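Local coordinates for protein regulator of nonsense transcripts 2 (Homo sapiens, PDB 4CEK) that takes part in nonsense-mediated mRNA decay as the factor UPF2, probably serving as a helical scaffold through its MIF4G domains, at residues His113-Leu125 / Asp140-Leu154. Residues are numbered along the deposited sequence; the frame is centred on the assembly and turned at random.
Sequences HLKLIVDAFLQQL and DFCMNMNTKANRKKL
Met145 lays its sulfur over one face of the Phe121 ring, a Met-aromatic contact with SD 4.0 Å from the ring centroid. Its chain runs extended to SD and then bends (chi3 64°), turning the methyl CE back toward Phe121 CB; Ile117 CD1 reaches Met145 CG from the helix turn before. The Phe121 and Phe141 rings meet obliquely, planes at 44°, with Phe121 CE2 3.7 Å from Phe141 CD2. Met145 CB and Leu154 CD2 cover opposite faces of the Phe141 ring. Helix 113-124 packs against a helical hairpin of the all-helical MIF4G fold, antiparallel to helix 140-144 and nearly parallel to helix 148-154. Asn150 ND2 secures the bend between those two helices, donating nearly straight to a lone pair of Met145 O at 2.7 Å, while Leu114 CD2 packs against this amide. Further along, Leu122 CD2 touches Leu154 CD1, which also lies 3.7 Å from Leu125 CD1; from helix 169-179, Tyr172 and Leu175 touch Leu125 and Leu179 touches Leu154. The bent Lys153 chain brings CE 3.6 Å from Asp119 OD1 while NZ stays 4.5 Å from that oxygen, beyond a salt bridge, though the opposite charges probably attract.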
# COMPACT_ATOMS: atom_id res chain seq x y z
N HIS A 113 6.45 -28.56 11.72
CA HIS A 113 5.08 -28.76 11.22
C HIS A 113 4.44 -27.42 11.05
O HIS A 113 3.83 -27.16 10.03
CB HIS A 113 4.26 -29.66 12.17
CG HIS A 113 2.78 -29.80 11.79
ND1 HIS A 113 1.79 -29.21 12.51
CD2 HIS A 113 2.14 -30.51 10.76
CE1 HIS A 113 0.59 -29.52 11.96
NE2 HIS A 113 0.81 -30.32 10.90
N LEU A 114 4.61 -26.55 12.04
CA LEU A 114 4.11 -25.16 12.00
C LEU A 114 4.72 -24.37 10.85
O LEU A 114 4.01 -23.69 10.14
CB LEU A 114 4.41 -24.45 13.32
CG LEU A 114 3.95 -22.99 13.40
CD1 LEU A 114 2.43 -22.92 13.55
CD2 LEU A 114 4.69 -22.30 14.54
N LYS A 115 6.03 -24.45 10.68
CA LYS A 115 6.66 -23.86 9.49
C LYS A 115 5.95 -24.35 8.20
O LYS A 115 5.61 -23.56 7.31
CB LYS A 115 8.16 -24.20 9.44
CG LYS A 115 8.93 -23.48 8.34
CD LYS A 115 10.02 -24.32 7.69
CE LYS A 115 10.88 -23.45 6.77
NZ LYS A 115 11.80 -24.19 5.87
N LEU A 116 5.71 -25.66 8.12
CA LEU A 116 5.09 -26.25 6.93
C LEU A 116 3.74 -25.61 6.66
O LEU A 116 3.47 -25.25 5.53
CB LEU A 116 4.98 -27.78 7.03
CG LEU A 116 4.53 -28.55 5.78
CD1 LEU A 116 5.16 -27.97 4.52
CD2 LEU A 116 4.82 -30.05 5.87
N ILE A 117 2.91 -25.43 7.68
CA ILE A 117 1.58 -24.89 7.46
C ILE A 117 1.63 -23.38 7.15
O ILE A 117 0.80 -22.88 6.38
CB ILE A 117 0.59 -25.21 8.59
CG1 ILE A 117 0.61 -24.17 9.70
CG2 ILE A 117 0.83 -26.59 9.18
CD1 ILE A 117 -0.79 -23.66 10.00
N VAL A 118 2.61 -22.67 7.71
CA VAL A 118 2.82 -21.27 7.38
C VAL A 118 3.30 -21.06 5.93
O VAL A 118 2.87 -20.14 5.25
CB VAL A 118 3.82 -20.58 8.33
CG1 VAL A 118 3.96 -19.13 7.95
CG2 VAL A 118 3.35 -20.69 9.78
N ASP A 119 4.20 -21.91 5.47
CA ASP A 119 4.68 -21.80 4.10
C ASP A 119 3.54 -22.13 3.14
O ASP A 119 3.47 -21.56 2.05
CB ASP A 119 5.88 -22.73 3.87
CG ASP A 119 7.15 -22.26 4.61
OD1 ASP A 119 7.11 -21.27 5.40
OD2 ASP A 119 8.20 -22.91 4.40
N ALA A 120 2.64 -23.02 3.55
CA ALA A 120 1.42 -23.29 2.78
C ALA A 120 0.56 -22.05 2.73
O ALA A 120 0.03 -21.69 1.67
CB ALA A 120 0.61 -24.43 3.43
N PHE A 121 0.38 -21.46 3.91
CA PHE A 121 -0.50 -20.31 4.09
C PHE A 121 -0.03 -19.14 3.23
O PHE A 121 -0.82 -18.60 2.46
CB PHE A 121 -0.52 -19.88 5.56
CG PHE A 121 -1.32 -18.67 5.81
CD1 PHE A 121 -2.70 -18.76 5.95
CD2 PHE A 121 -0.70 -17.42 5.88
CE1 PHE A 121 -3.45 -17.61 6.18
CE2 PHE A 121 -1.45 -16.28 6.12
CZ PHE A 121 -2.82 -16.36 6.26
N LEU A 122 1.25 -18.79 3.34
CA LEU A 122 1.82 -17.69 2.56
C LEU A 122 1.66 -17.96 1.08
O LEU A 122 1.25 -17.08 0.33
CB LEU A 122 3.29 -17.45 2.89
CG LEU A 122 3.65 -17.12 4.34
CD1 LEU A 122 5.16 -16.87 4.47
CD2 LEU A 122 2.85 -15.96 4.90
N GLN A 123 1.95 -19.18 0.65
CA GLN A 123 1.85 -19.52 -0.78
C GLN A 123 0.40 -19.47 -1.32
O GLN A 123 0.20 -19.48 -2.53
CB GLN A 123 2.55 -20.85 -1.08
CG GLN A 123 4.08 -20.74 -1.01
CD GLN A 123 4.83 -22.07 -1.12
OE1 GLN A 123 4.67 -22.96 -0.28
NE2 GLN A 123 5.66 -22.20 -2.16
N GLN A 124 -0.58 -19.38 -0.43
CA GLN A 124 -2.01 -19.33 -0.79
C GLN A 124 -2.59 -17.89 -0.81
O GLN A 124 -3.63 -17.63 -1.43
CB GLN A 124 -2.79 -20.25 0.18
CG GLN A 124 -4.20 -19.84 0.59
CD GLN A 124 -4.27 -18.84 1.78
OE1 GLN A 124 -5.35 -18.37 2.13
NE2 GLN A 124 -3.12 -18.53 2.40
N LEU A 125 -1.90 -16.96 -0.14
CA LEU A 125 -2.29 -15.56 -0.09
C LEU A 125 -2.65 -14.96 -1.45
O LEU A 125 -3.68 -14.28 -1.54
CB LEU A 125 -1.20 -14.70 0.59
CG LEU A 125 -1.36 -14.57 2.11
CD1 LEU A 125 -0.25 -13.72 2.71
CD2 LEU A 125 -2.76 -14.04 2.41
N ASP A 140 -7.50 -17.51 10.22
CA ASP A 140 -6.60 -18.65 10.19
C ASP A 140 -5.23 -18.30 10.77
O ASP A 140 -4.67 -19.04 11.58
CB ASP A 140 -6.48 -19.18 8.74
CG ASP A 140 -5.65 -20.43 8.63
OD1 ASP A 140 -5.42 -21.10 9.66
OD2 ASP A 140 -5.24 -20.78 7.49
N PHE A 141 -4.67 -17.18 10.35
CA PHE A 141 -3.34 -16.77 10.81
C PHE A 141 -3.37 -16.43 12.30
O PHE A 141 -2.51 -16.83 13.07
CB PHE A 141 -2.85 -15.55 10.01
CG PHE A 141 -1.45 -15.18 10.33
CD1 PHE A 141 -1.18 -14.35 11.38
CD2 PHE A 141 -0.40 -15.74 9.63
CE1 PHE A 141 0.13 -14.04 11.73
CE2 PHE A 141 0.91 -15.44 9.97
CZ PHE A 141 1.17 -14.57 11.02
N CYS A 142 -4.39 -15.69 12.69
CA CYS A 142 -4.51 -15.18 14.05
C CYS A 142 -4.68 -16.31 15.09
O CYS A 142 -4.36 -16.14 16.27
CB CYS A 142 -5.68 -14.20 14.10
SG CYS A 142 -5.57 -12.97 15.40
N MET A 143 -5.17 -17.47 14.65
CA MET A 143 -5.54 -18.56 15.54
C MET A 143 -4.60 -19.75 15.54
O MET A 143 -4.58 -20.48 16.52
CB MET A 143 -6.93 -19.06 15.18
CG MET A 143 -8.04 -18.16 15.69
SD MET A 143 -9.30 -19.15 16.48
CE MET A 143 -8.37 -20.02 17.76
N ASN A 144 -3.86 -19.97 14.45
CA ASN A 144 -3.00 -21.15 14.34
C ASN A 144 -1.52 -20.87 14.11
O ASN A 144 -0.70 -21.80 14.15
CB ASN A 144 -3.52 -22.05 13.22
CG ASN A 144 -5.03 -22.18 13.25
OD1 ASN A 144 -5.62 -22.25 14.32
ND2 ASN A 144 -5.65 -22.19 12.09
N MET A 145 -1.17 -19.61 13.85
CA MET A 145 0.16 -19.31 13.30
C MET A 145 0.86 -18.11 13.90
O MET A 145 2.00 -17.86 13.57
CB MET A 145 0.08 -19.08 11.78
CG MET A 145 -0.82 -20.04 11.05
SD MET A 145 -0.97 -19.63 9.31
CE MET A 145 0.72 -19.89 8.84
N ASN A 146 0.19 -17.38 14.77
CA ASN A 146 0.76 -16.19 15.34
C ASN A 146 2.03 -16.48 16.18
O ASN A 146 2.03 -17.23 17.14
CB ASN A 146 -0.28 -15.45 16.17
CG ASN A 146 0.14 -14.05 16.47
OD1 ASN A 146 1.15 -13.58 15.94
ND2 ASN A 146 -0.62 -13.36 17.31
N THR A 147 3.12 -15.83 15.79
CA THR A 147 4.45 -16.16 16.27
C THR A 147 5.33 -15.06 15.69
O THR A 147 5.28 -14.81 14.48
CB THR A 147 4.89 -17.51 15.72
OG1 THR A 147 4.29 -18.57 16.49
CG2 THR A 147 6.40 -17.64 15.71
N LYS A 148 6.08 -14.39 16.56
CA LYS A 148 7.03 -13.37 16.16
C LYS A 148 7.71 -13.72 14.83
O LYS A 148 7.63 -12.95 13.87
CB LYS A 148 8.10 -13.17 17.25
CG LYS A 148 8.67 -11.76 17.29
CD LYS A 148 10.10 -11.73 17.83
CE LYS A 148 10.74 -10.36 17.64
NZ LYS A 148 11.73 -10.03 18.71
N ALA A 149 8.32 -14.90 14.76
CA ALA A 149 8.96 -15.36 13.53
C ALA A 149 8.00 -15.41 12.33
O ALA A 149 8.40 -15.20 11.18
CB ALA A 149 9.58 -16.73 13.74
N ASN A 150 6.75 -15.75 12.62
CA ASN A 150 5.73 -15.90 11.60
C ASN A 150 5.16 -14.55 11.16
O ASN A 150 4.74 -14.40 10.02
CB ASN A 150 4.60 -16.83 12.08
CG ASN A 150 4.96 -18.32 11.95
OD1 ASN A 150 6.03 -18.67 11.45
ND2 ASN A 150 4.04 -19.20 12.38
N ARG A 151 5.12 -13.58 12.07
CA ARG A 151 4.66 -12.26 11.73
C ARG A 151 5.69 -11.61 10.77
O ARG A 151 5.32 -10.84 9.88
CB ARG A 151 4.39 -11.42 12.98
CG ARG A 151 3.22 -11.95 13.78
CD ARG A 151 2.66 -10.96 14.80
NE ARG A 151 3.64 -10.66 15.84
CZ ARG A 151 4.04 -11.50 16.81
NH1 ARG A 151 3.55 -12.74 16.92
NH2 ARG A 151 4.96 -11.10 17.68
N LYS A 152 6.97 -11.94 10.94
CA LYS A 152 8.01 -11.38 10.10
C LYS A 152 7.93 -11.98 8.71
O LYS A 152 8.20 -11.31 7.72
CB LYS A 152 9.41 -11.66 10.66
CG LYS A 152 9.96 -10.61 11.61
CD LYS A 152 11.45 -10.89 11.92
CE LYS A 152 11.64 -12.00 12.96
NZ LYS A 152 12.78 -12.91 12.64
N LYS A 153 7.64 -13.26 8.64
CA LYS A 153 7.46 -13.91 7.36
C LYS A 153 6.23 -13.37 6.65
O LYS A 153 6.27 -13.19 5.45
CB LYS A 153 7.38 -15.43 7.52
CG LYS A 153 8.72 -16.14 7.30
CD LYS A 153 8.74 -17.57 7.85
CE LYS A 153 9.16 -18.61 6.79
NZ LYS A 153 10.55 -18.50 6.25
N LEU A 154 5.14 -13.12 7.37
CA LEU A 154 3.93 -12.57 6.75
C LEU A 154 4.26 -11.22 6.11
O LEU A 154 4.11 -11.05 4.91
CB LEU A 154 2.82 -12.37 7.77
CG LEU A 154 1.54 -11.73 7.23
CD1 LEU A 154 1.07 -12.39 5.94
CD2 LEU A 154 0.43 -11.62 8.27